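Side-chain contacts in prolyl endopeptidase (PDB 2BKL), which probably acts as a serine endopeptidase that hydrolyses oligopeptides after proline and, far less readily, after alanine: residues L559-M562 with V563-H566; E585-K588 with T589-Y593; A592-P595 with Y596-V599; D614-D617 with R618-P621. All coordinates share one frame; numbering follows the deposited sequence.

Interaction 1: residues L559-M562 with V563-H566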
# COMPACT_ATOMS: atom_id res chain seq x y z
N LEU A 559 -1.91 -5.89 -12.36
CA LEU A 559 -2.06 -7.32 -12.66
C LEU A 559 -3.21 -7.47 -13.64
O LEU A 559 -4.31 -6.98 -13.37
CB LEU A 559 -2.38 -8.09 -11.38
CG LEU A 559 -1.26 -8.18 -10.36
CD1 LEU A 559 -1.74 -8.63 -9.00
CD2 LEU A 559 -0.14 -9.10 -10.88
N LEU A 560 -2.98 -8.16 -14.78
CA LEU A 560 -4.01 -8.29 -15.81
C LEU A 560 -4.11 -9.67 -16.46
O LEU A 560 -5.18 -10.02 -16.93
CB LEU A 560 -3.90 -7.19 -16.89
CG LEU A 560 -4.02 -5.76 -16.38
CD1 LEU A 560 -3.47 -4.74 -17.34
CD2 LEU A 560 -5.42 -5.42 -16.01
N ASP A 561 -3.01 -10.43 -16.55
CA ASP A 561 -3.08 -11.85 -16.96
C ASP A 561 -3.11 -12.68 -15.69
O ASP A 561 -2.07 -12.93 -15.05
CB ASP A 561 -1.91 -12.25 -17.86
CG ASP A 561 -1.95 -13.68 -18.28
OD1 ASP A 561 -2.69 -14.48 -17.65
OD2 ASP A 561 -1.23 -14.08 -19.25
N MET A 562 -4.31 -13.05 -15.26
CA MET A 562 -4.48 -13.73 -13.98
C MET A 562 -4.30 -15.23 -14.09
O MET A 562 -4.29 -15.93 -13.10
CB MET A 562 -5.82 -13.37 -13.35
CG MET A 562 -5.93 -11.89 -13.07
SD MET A 562 -4.68 -11.27 -11.91
CE MET A 562 -5.07 -12.13 -10.46
N VAL A 563 -4.15 -15.74 -15.31
CA VAL A 563 -3.81 -17.14 -15.53
C VAL A 563 -2.32 -17.37 -15.32
O VAL A 563 -1.90 -18.47 -14.97
CB VAL A 563 -4.28 -17.57 -16.94
CG1 VAL A 563 -3.84 -18.99 -17.26
CG2 VAL A 563 -5.80 -17.43 -17.06
N ARG A 564 -1.51 -16.34 -15.54
CA ARG A 564 -0.05 -16.47 -15.46
C ARG A 564 0.63 -15.59 -14.39
O ARG A 564 1.83 -15.63 -14.23
CB ARG A 564 0.60 -16.19 -16.81
CG ARG A 564 0.22 -17.19 -17.87
CD ARG A 564 0.78 -16.94 -19.24
NE ARG A 564 2.23 -16.87 -19.32
CZ ARG A 564 3.05 -17.93 -19.33
NH1 ARG A 564 2.58 -19.17 -19.14
NH2 ARG A 564 4.36 -17.72 -19.49
N TYR A 565 -0.13 -14.82 -13.63
CA TYR A 565 0.50 -13.84 -12.72
C TYR A 565 1.45 -14.48 -11.70
O TYR A 565 2.42 -13.85 -11.29
CB TYR A 565 -0.55 -12.98 -12.01
CG TYR A 565 -1.07 -13.62 -10.75
CD1 TYR A 565 -2.11 -14.55 -10.78
CD2 TYR A 565 -0.45 -13.40 -9.51
CE1 TYR A 565 -2.56 -15.19 -9.62
CE2 TYR A 565 -0.89 -14.06 -8.34
CZ TYR A 565 -1.92 -14.94 -8.40
OH TYR A 565 -2.30 -15.58 -7.26
N HIS A 566 1.14 -15.70 -11.28
CA HIS A 566 1.90 -16.36 -10.22
C HIS A 566 3.34 -16.74 -10.66
O HIS A 566 4.17 -17.06 -9.82
CB HIS A 566 1.16 -17.60 -9.74
CG HIS A 566 0.93 -18.60 -10.83
ND1 HIS A 566 -0.02 -18.41 -11.81
CD2 HIS A 566 1.59 -19.74 -11.15
CE1 HIS A 566 0.05 -19.41 -12.68
NE2 HIS A 566 1.02 -20.23 -12.30
O HOH W 1 -2.82 -17.90 -11.61
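M562 curls its tip over the ring of Y565. Two successive bends, at chi2 and chi3, turn the chain back and bring CE above one face. M562 CE lies 4.3 Å from the centroid of the Y565 ring, off-centre, in a CH-pi contact. The sulfur sits further to one side: M562 SD is 5.0 Å from the same centroid, an oblique Met-aromatic contact. H566 CB covers the opposite face of the ring. At the ring edge, near its plane, M562 O comes within 3.5 Å of Y565 CD1. A water joins M562 O to H566 ND1, though its bond to the histidine is weak. L559 adds an apolar touch, with its CD2 4.1 Å from Y565 CB. Y565 OH bonds to the backbone O of G579, which satisfies the hydroxyl and holds the far end of the ring in place.

This stretch is a loop of the alpha/beta-hydrolase domain, between strand 552-556 and helix 575-578. L559 borders the bound ligand ZAH there. D561 shapes the backbone in the manner of an Asx turn. Its CG is anti to the backbone N, chi1 179°, and the carboxylate swings toward the following residues. D561 OD1 is 3.0 Å from V563 N and 3.1 Å from R564 N, and both are weak hydrogen bonds. OD2 meets the aliphatic part of the arginine, 3.5 Å from R564 CD, while the carboxylate and guanidinium planes stand 46° apart. The two charges do not pair directly: K626 takes the salt bridge from D561 OD2, and E28 takes the one from R564 NE.

Interaction 2: residues E585-K588 with T589-Y593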
# COMPACT_ATOMS: atom_id res chain seq x y z
N GLU A 585 -9.94 -25.61 -9.84
CA GLU A 585 -11.06 -24.77 -9.40
C GLU A 585 -10.63 -23.30 -9.40
O GLU A 585 -11.41 -22.42 -9.78
CB GLU A 585 -11.59 -25.18 -8.01
CG GLU A 585 -12.48 -26.44 -8.02
CD GLU A 585 -13.57 -26.46 -9.11
OE1 GLU A 585 -14.34 -25.47 -9.26
OE2 GLU A 585 -13.66 -27.49 -9.82
N ASP A 586 -9.40 -23.04 -8.96
CA ASP A 586 -8.89 -21.68 -8.97
C ASP A 586 -8.82 -21.16 -10.40
O ASP A 586 -9.11 -19.98 -10.65
CB ASP A 586 -7.47 -21.58 -8.41
CG ASP A 586 -7.35 -21.87 -6.92
OD1 ASP A 586 -8.34 -22.31 -6.28
OD2 ASP A 586 -6.25 -21.70 -6.34
N PHE A 587 -8.37 -22.00 -11.33
CA PHE A 587 -8.28 -21.60 -12.73
C PHE A 587 -9.62 -21.14 -13.25
O PHE A 587 -9.69 -20.14 -13.96
CB PHE A 587 -7.75 -22.77 -13.59
CG PHE A 587 -7.91 -22.55 -15.07
CD1 PHE A 587 -7.10 -21.66 -15.75
CD2 PHE A 587 -8.90 -23.22 -15.78
CE1 PHE A 587 -7.27 -21.44 -17.12
CE2 PHE A 587 -9.08 -22.98 -17.14
CZ PHE A 587 -8.24 -22.12 -17.81
N LYS A 588 -10.69 -21.87 -12.95
CA LYS A 588 -12.00 -21.50 -13.47
C LYS A 588 -12.37 -20.08 -13.01
O LYS A 588 -12.81 -19.26 -13.80
CB LYS A 588 -13.07 -22.48 -13.03
CG LYS A 588 -14.43 -22.15 -13.61
CD LYS A 588 -15.38 -23.33 -13.52
CE LYS A 588 -16.73 -22.99 -14.17
NZ LYS A 588 -17.39 -21.85 -13.47
N THR A 589 -12.13 -19.80 -11.74
CA THR A 589 -12.39 -18.47 -11.20
C THR A 589 -11.56 -17.39 -11.88
O THR A 589 -12.08 -16.38 -12.29
CB THR A 589 -12.07 -18.49 -9.69
OG1 THR A 589 -13.07 -19.30 -9.01
CG2 THR A 589 -12.16 -17.09 -9.05
N LEU A 590 -10.25 -17.60 -11.95
CA LEU A 590 -9.33 -16.61 -12.50
C LEU A 590 -9.58 -16.36 -13.97
O LEU A 590 -9.57 -15.22 -14.42
CB LEU A 590 -7.90 -17.07 -12.26
CG LEU A 590 -7.47 -17.12 -10.79
CD1 LEU A 590 -6.30 -18.09 -10.62
CD2 LEU A 590 -7.12 -15.71 -10.32
N HIS A 591 -9.77 -17.42 -14.74
CA HIS A 591 -9.95 -17.30 -16.17
C HIS A 591 -11.22 -16.54 -16.47
O HIS A 591 -11.25 -15.80 -17.43
CB HIS A 591 -9.94 -18.69 -16.82
CG HIS A 591 -9.84 -18.65 -18.32
ND1 HIS A 591 -10.41 -19.62 -19.11
CD2 HIS A 591 -9.20 -17.80 -19.16
CE1 HIS A 591 -10.16 -19.35 -20.38
NE2 HIS A 591 -9.41 -18.27 -20.44
N ALA A 592 -12.24 -16.64 -15.60
CA ALA A 592 -13.50 -15.97 -15.85
C ALA A 592 -13.39 -14.46 -15.80
O ALA A 592 -14.15 -13.77 -16.46
CB ALA A 592 -14.53 -16.46 -14.88
N TYR A 593 -12.46 -13.93 -15.01
CA TYR A 593 -12.28 -12.47 -14.94
C TYR A 593 -10.98 -11.87 -15.47
O TYR A 593 -10.92 -10.66 -15.64
CB TYR A 593 -12.56 -11.93 -13.53
CG TYR A 593 -11.55 -12.26 -12.42
CD1 TYR A 593 -10.33 -11.59 -12.35
CD2 TYR A 593 -11.84 -13.17 -11.41
CE1 TYR A 593 -9.44 -11.83 -11.32
CE2 TYR A 593 -10.97 -13.43 -10.40
CZ TYR A 593 -9.77 -12.75 -10.33
OH TYR A 593 -8.90 -12.98 -9.28
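F587 overlaps the start of the H591 side chain one helical turn further on. H591 CB lies over one face of the phenyl ring, displaced toward the rim, 4.1 Å from the centroid of the F587 ring. This is a CH-pi contact. The imidazole itself runs past the phenyl ring. The two planes are nearly parallel, 22° apart, but slid so far that the rings barely overlap. The closest ring atoms are F587 CZ and H591 ND1, at 3.6 Å. Both side chains have CG anti to the backbone N (chi1 167° for F587, -168° for H591). They therefore leave the helix side by side and point the same way. Beyond the pair, V18 and V20 of strand 18-21 touch both side chains. H591 NE2 is hydrogen-bonded to a MES molecule, probably from the crystallisation liquor.

The backbone sets the spacing. L590 N bonds to D586 O at 2.9 Å, and H591 N bonds to F587 O at 2.8 Å. L590 folds its branch back over this turn, with its CG 3.3 Å from D586 O. The last of the series is A592 N to K588 O, at 3.2 Å. D586 turns elsewhere: its OD2 accepts from T580 N. An aromatic pair at i and i+4 on one flank, above regular backbone bonds, is typical of an alpha-helix, here helix 584-593 of the alpha/beta-hydrolase domain.

Interaction 3: residues A592-P595 with Y596-V599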
# COMPACT_ATOMS: atom_id res chain seq x y z
N ALA A 592 -12.24 -16.64 -15.60
CA ALA A 592 -13.50 -15.97 -15.85
C ALA A 592 -13.39 -14.46 -15.80
O ALA A 592 -14.15 -13.77 -16.46
CB ALA A 592 -14.53 -16.46 -14.88
N TYR A 593 -12.46 -13.93 -15.01
CA TYR A 593 -12.28 -12.47 -14.94
C TYR A 593 -10.98 -11.87 -15.47
O TYR A 593 -10.92 -10.66 -15.64
CB TYR A 593 -12.56 -11.93 -13.53
CG TYR A 593 -11.55 -12.26 -12.42
CD1 TYR A 593 -10.33 -11.59 -12.35
CD2 TYR A 593 -11.84 -13.17 -11.41
CE1 TYR A 593 -9.44 -11.83 -11.32
CE2 TYR A 593 -10.97 -13.43 -10.40
CZ TYR A 593 -9.77 -12.75 -10.33
OH TYR A 593 -8.90 -12.98 -9.28
N SER A 594 -9.96 -12.69 -15.71
CA SER A 594 -8.60 -12.29 -16.15
C SER A 594 -8.71 -11.27 -17.28
O SER A 594 -9.17 -11.62 -18.38
CB SER A 594 -7.87 -13.53 -16.63
OG SER A 594 -6.57 -13.20 -17.13
N PRO A 595 -8.46 -10.00 -17.04
CA PRO A 595 -8.78 -8.98 -18.06
C PRO A 595 -8.12 -9.23 -19.42
O PRO A 595 -8.73 -8.98 -20.45
CB PRO A 595 -8.30 -7.68 -17.40
CG PRO A 595 -8.53 -7.95 -15.96
CD PRO A 595 -8.11 -9.38 -15.74
N TYR A 596 -6.88 -9.70 -19.41
CA TYR A 596 -6.14 -9.95 -20.65
C TYR A 596 -6.86 -10.94 -21.55
O TYR A 596 -6.71 -10.86 -22.76
CB TYR A 596 -4.76 -10.45 -20.30
CG TYR A 596 -3.94 -10.94 -21.48
CD1 TYR A 596 -3.56 -10.08 -22.49
CD2 TYR A 596 -3.56 -12.25 -21.56
CE1 TYR A 596 -2.80 -10.52 -23.56
CE2 TYR A 596 -2.80 -12.72 -22.65
CZ TYR A 596 -2.42 -11.83 -23.62
OH TYR A 596 -1.63 -12.35 -24.61
N HIS A 597 -7.64 -11.85 -20.95
CA HIS A 597 -8.38 -12.88 -21.69
C HIS A 597 -9.81 -12.49 -22.02
O HIS A 597 -10.57 -13.33 -22.53
CB HIS A 597 -8.35 -14.20 -20.92
CG HIS A 597 -6.97 -14.70 -20.70
ND1 HIS A 597 -6.26 -14.45 -19.54
CD2 HIS A 597 -6.15 -15.42 -21.51
CE1 HIS A 597 -5.05 -14.97 -19.65
NE2 HIS A 597 -4.96 -15.58 -20.83
N HIS A 598 -10.17 -11.24 -21.77
CA HIS A 598 -11.53 -10.78 -21.99
C HIS A 598 -11.64 -9.49 -22.76
O HIS A 598 -12.65 -8.75 -22.66
CB HIS A 598 -12.27 -10.71 -20.65
CG HIS A 598 -12.57 -12.07 -20.10
ND1 HIS A 598 -13.69 -12.80 -20.46
CD2 HIS A 598 -11.85 -12.86 -19.26
CE1 HIS A 598 -13.65 -13.97 -19.85
NE2 HIS A 598 -12.54 -14.04 -19.12
N VAL A 599 -10.63 -9.21 -23.58
CA VAL A 599 -10.70 -8.08 -24.52
C VAL A 599 -11.47 -8.56 -25.77
O VAL A 599 -10.88 -9.03 -26.72
CB VAL A 599 -9.32 -7.51 -24.86
CG1 VAL A 599 -9.42 -6.31 -25.77
CG2 VAL A 599 -8.56 -7.16 -23.57
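S594 OG is gripped by several groups. Within this stretch its partner is the imidazole of H597: S594 OG and H597 ND1 are 2.7 Å apart, a short hydrogen bond in which either could be the donor. The hydroxyl comes in at the ring edge, close to the imidazole plane, at the nitrogen. S594 OG also accepts from M562 N and makes a weak bond with L560 O, so this buried hydroxyl ties three pieces of backbone and side chain together. Its position follows from chi1 of 177°, which sets OG anti to the backbone N.

The backbone of this stretch makes a short 3-10 turn. H597 N bonds to S594 O at 3.0 Å, and H598 N bonds to P595 O at 3.0 Å. One face of the H597 imidazole is covered by CD2 of Y596, offset toward the rim.

H598 folds back toward the helix end. Its ring edge faces the carbonyl of S594, with H598 CD2 3.1 Å from S594 O. H598 NE2 also lies 3.1 Å from A592 O, but the angle is poor. The hydrogen bond of this nitrogen goes to H591 O instead. Y596 reaches the other way, and its OH bonds to D22 and to the backbone N of Y24.

The turn follows helix 584-593 and leads on toward strand 607-613. P595 and V599 pack against helices 534-545 and 622-632, while H597 meets the ring of H591 edge-to-face.

Interaction 4: residues D614-D617 with R618-P621. With ZAH (N-[(benzyloxy)carbonyl]-L-alanyl-L-proline), chain C.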
# COMPACT_ATOMS: atom_id res chain seq x y z
N ASP A 614 9.32 1.21 -14.96
CA ASP A 614 10.37 0.39 -15.57
C ASP A 614 11.12 -0.56 -14.64
O ASP A 614 11.74 -1.50 -15.12
CB ASP A 614 11.37 1.24 -16.38
CG ASP A 614 12.26 2.13 -15.54
OD1 ASP A 614 12.10 2.17 -14.30
OD2 ASP A 614 13.14 2.84 -16.09
N HIS A 615 11.06 -0.33 -13.34
CA HIS A 615 11.80 -1.15 -12.38
C HIS A 615 10.88 -1.74 -11.32
O HIS A 615 11.28 -1.96 -10.19
CB HIS A 615 12.90 -0.34 -11.70
CG HIS A 615 14.18 -0.31 -12.46
ND1 HIS A 615 14.51 0.72 -13.31
CD2 HIS A 615 15.22 -1.17 -12.47
CE1 HIS A 615 15.71 0.49 -13.83
NE2 HIS A 615 16.16 -0.65 -13.34
N ASP A 616 9.65 -2.05 -11.71
CA ASP A 616 8.72 -2.71 -10.79
C ASP A 616 9.11 -4.17 -10.61
O ASP A 616 8.86 -5.03 -11.46
CB ASP A 616 7.29 -2.56 -11.29
CG ASP A 616 6.26 -2.96 -10.27
OD1 ASP A 616 6.60 -3.66 -9.27
OD2 ASP A 616 5.07 -2.57 -10.40
N ASP A 617 9.76 -4.44 -9.49
CA ASP A 617 10.19 -5.79 -9.11
C ASP A 617 9.20 -6.52 -8.20
O ASP A 617 9.53 -7.52 -7.55
CB ASP A 617 11.61 -5.80 -8.49
CG ASP A 617 11.74 -4.97 -7.22
OD1 ASP A 617 10.80 -4.21 -6.89
OD2 ASP A 617 12.80 -5.04 -6.51
N ARG A 618 7.98 -6.03 -8.16
CA ARG A 618 6.91 -6.66 -7.40
C ARG A 618 5.86 -7.20 -8.36
O ARG A 618 5.64 -8.41 -8.42
CB ARG A 618 6.30 -5.66 -6.42
CG ARG A 618 5.40 -6.32 -5.39
CD ARG A 618 4.69 -5.41 -4.39
NE ARG A 618 5.62 -4.51 -3.71
CZ ARG A 618 5.25 -3.53 -2.88
NH1 ARG A 618 3.98 -3.35 -2.55
NH2 ARG A 618 6.16 -2.72 -2.35
N VAL A 619 5.21 -6.29 -9.10
CA VAL A 619 4.24 -6.62 -10.13
C VAL A 619 4.91 -6.55 -11.48
O VAL A 619 5.36 -5.49 -11.92
CB VAL A 619 3.04 -5.64 -10.07
CG1 VAL A 619 2.11 -5.83 -11.28
CG2 VAL A 619 2.27 -5.84 -8.75
N ASP A 620 4.99 -7.67 -12.17
CA ASP A 620 5.77 -7.69 -13.39
C ASP A 620 5.18 -6.74 -14.44
O ASP A 620 3.97 -6.76 -14.66
CB ASP A 620 5.83 -9.11 -13.94
CG ASP A 620 6.93 -9.29 -14.92
OD1 ASP A 620 6.79 -8.76 -16.03
OD2 ASP A 620 7.98 -9.92 -14.64
N PRO A 621 6.00 -5.89 -15.04
CA PRO A 621 5.51 -4.99 -16.09
C PRO A 621 4.92 -5.66 -17.32
O PRO A 621 4.27 -5.01 -18.09
CB PRO A 621 6.77 -4.18 -16.46
CG PRO A 621 7.62 -4.23 -15.18
CD PRO A 621 7.42 -5.63 -14.71
C1 ZAH C . -0.51 -4.23 -5.52
O2 ZAH C . -1.88 -4.31 -5.19
C3 ZAH C . 0.24 -5.56 -5.26
C4 ZAH C . -0.29 -6.70 -6.14
C5 ZAH C . -1.37 -7.40 -5.33
C6 ZAH C . -1.07 -7.13 -3.88
N7 ZAH C . -0.00 -6.15 -3.93
C8 ZAH C . 0.64 -5.73 -2.84
O9 ZAH C . 1.64 -4.88 -3.00
C10 ZAH C . 0.45 -6.41 -1.47
C11 ZAH C . -0.78 -5.71 -0.88
N14 ZAH C . 1.57 -6.19 -0.59
C15 ZAH C . 2.70 -6.83 -0.75
O16 ZAH C . 2.84 -7.76 -1.67
O17 ZAH C . 3.79 -6.51 0.12
C18 ZAH C . 5.05 -7.14 -0.24
C19 ZAH C . 6.23 -6.55 0.54
C20 ZAH C . 6.29 -6.73 1.93
C21 ZAH C . 7.36 -6.19 2.65
C22 ZAH C . 8.36 -5.49 1.97
C23 ZAH C . 8.32 -5.33 0.59
C24 ZAH C . 7.24 -5.86 -0.13
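The loop after strand 607-613 carries D616, which probably serves as the acid of the Ser-His-Asp triad with S533 and H651. Its carboxylate is held by the backbone that follows. D616 OD1 accepts from R618 N at 3.0 Å and from V619 N at 3.0 Å. R618 N arrives on the anti side, only slightly out of the carboxylate plane. V619 N comes from the same face but much further above it. Chi1 of -168° places CG anti to the backbone N, which turns the acid back over its own loop. The double grip fixes the carboxylate, and OD2 accepts from H651 ND1. The ring of P621 touches the same loop, with P621 CD 3.6 Å from D616 O.

R618 faces the bound ligand, N-[(benzyloxy)carbonyl]-L-alanyl-L-proline (ZAH). Its chain bends at chi3, -52°, and brings the guanidinium against the alanyl carbonyl. R618 NH1 donates to ZAH O9 at 2.8 Å with an angle of 158°, and O9 lies in the guanidinium plane at its edge. C24 of the ligand's phenyl ring covers one face of the same group, offset toward the rim. A salt bridge from NE to D145 steadies the arginine. D617 holds that neighbouring loop too, through the backbone N of D145 and of E146. V619 lines the proline ring, with V619 CG2 3.8 Å from ZAH C4.

An acid loop folded as an Asx turn, with an arginine reaching the carbonyl that precedes the proline, is typical of the prolyl oligopeptidase active site.

Overall arrangement
Along the chain, interaction 1 comes first and folds the loop after strand 552-556. Interaction 2 follows on helix 584-593. Interaction 3 shares A592 and Y593 with it and turns the chain away from the helix end. Interaction 4 comes last, shaping the loop between strand 607-613 and helix 622-632. The four run in series, and none encloses another. Interaction 1 is the hub. It packs on helix 584-593, bonds to the turn of interaction 3 through L560 O and Y596 N, and touches V619 of interaction 4 through L559. Interactions 2 and 4 stay about 13 Å apart at their nearest atoms. Interaction 1 connects helix 584-593 and its following turn to the hydrolase domain's active-site side.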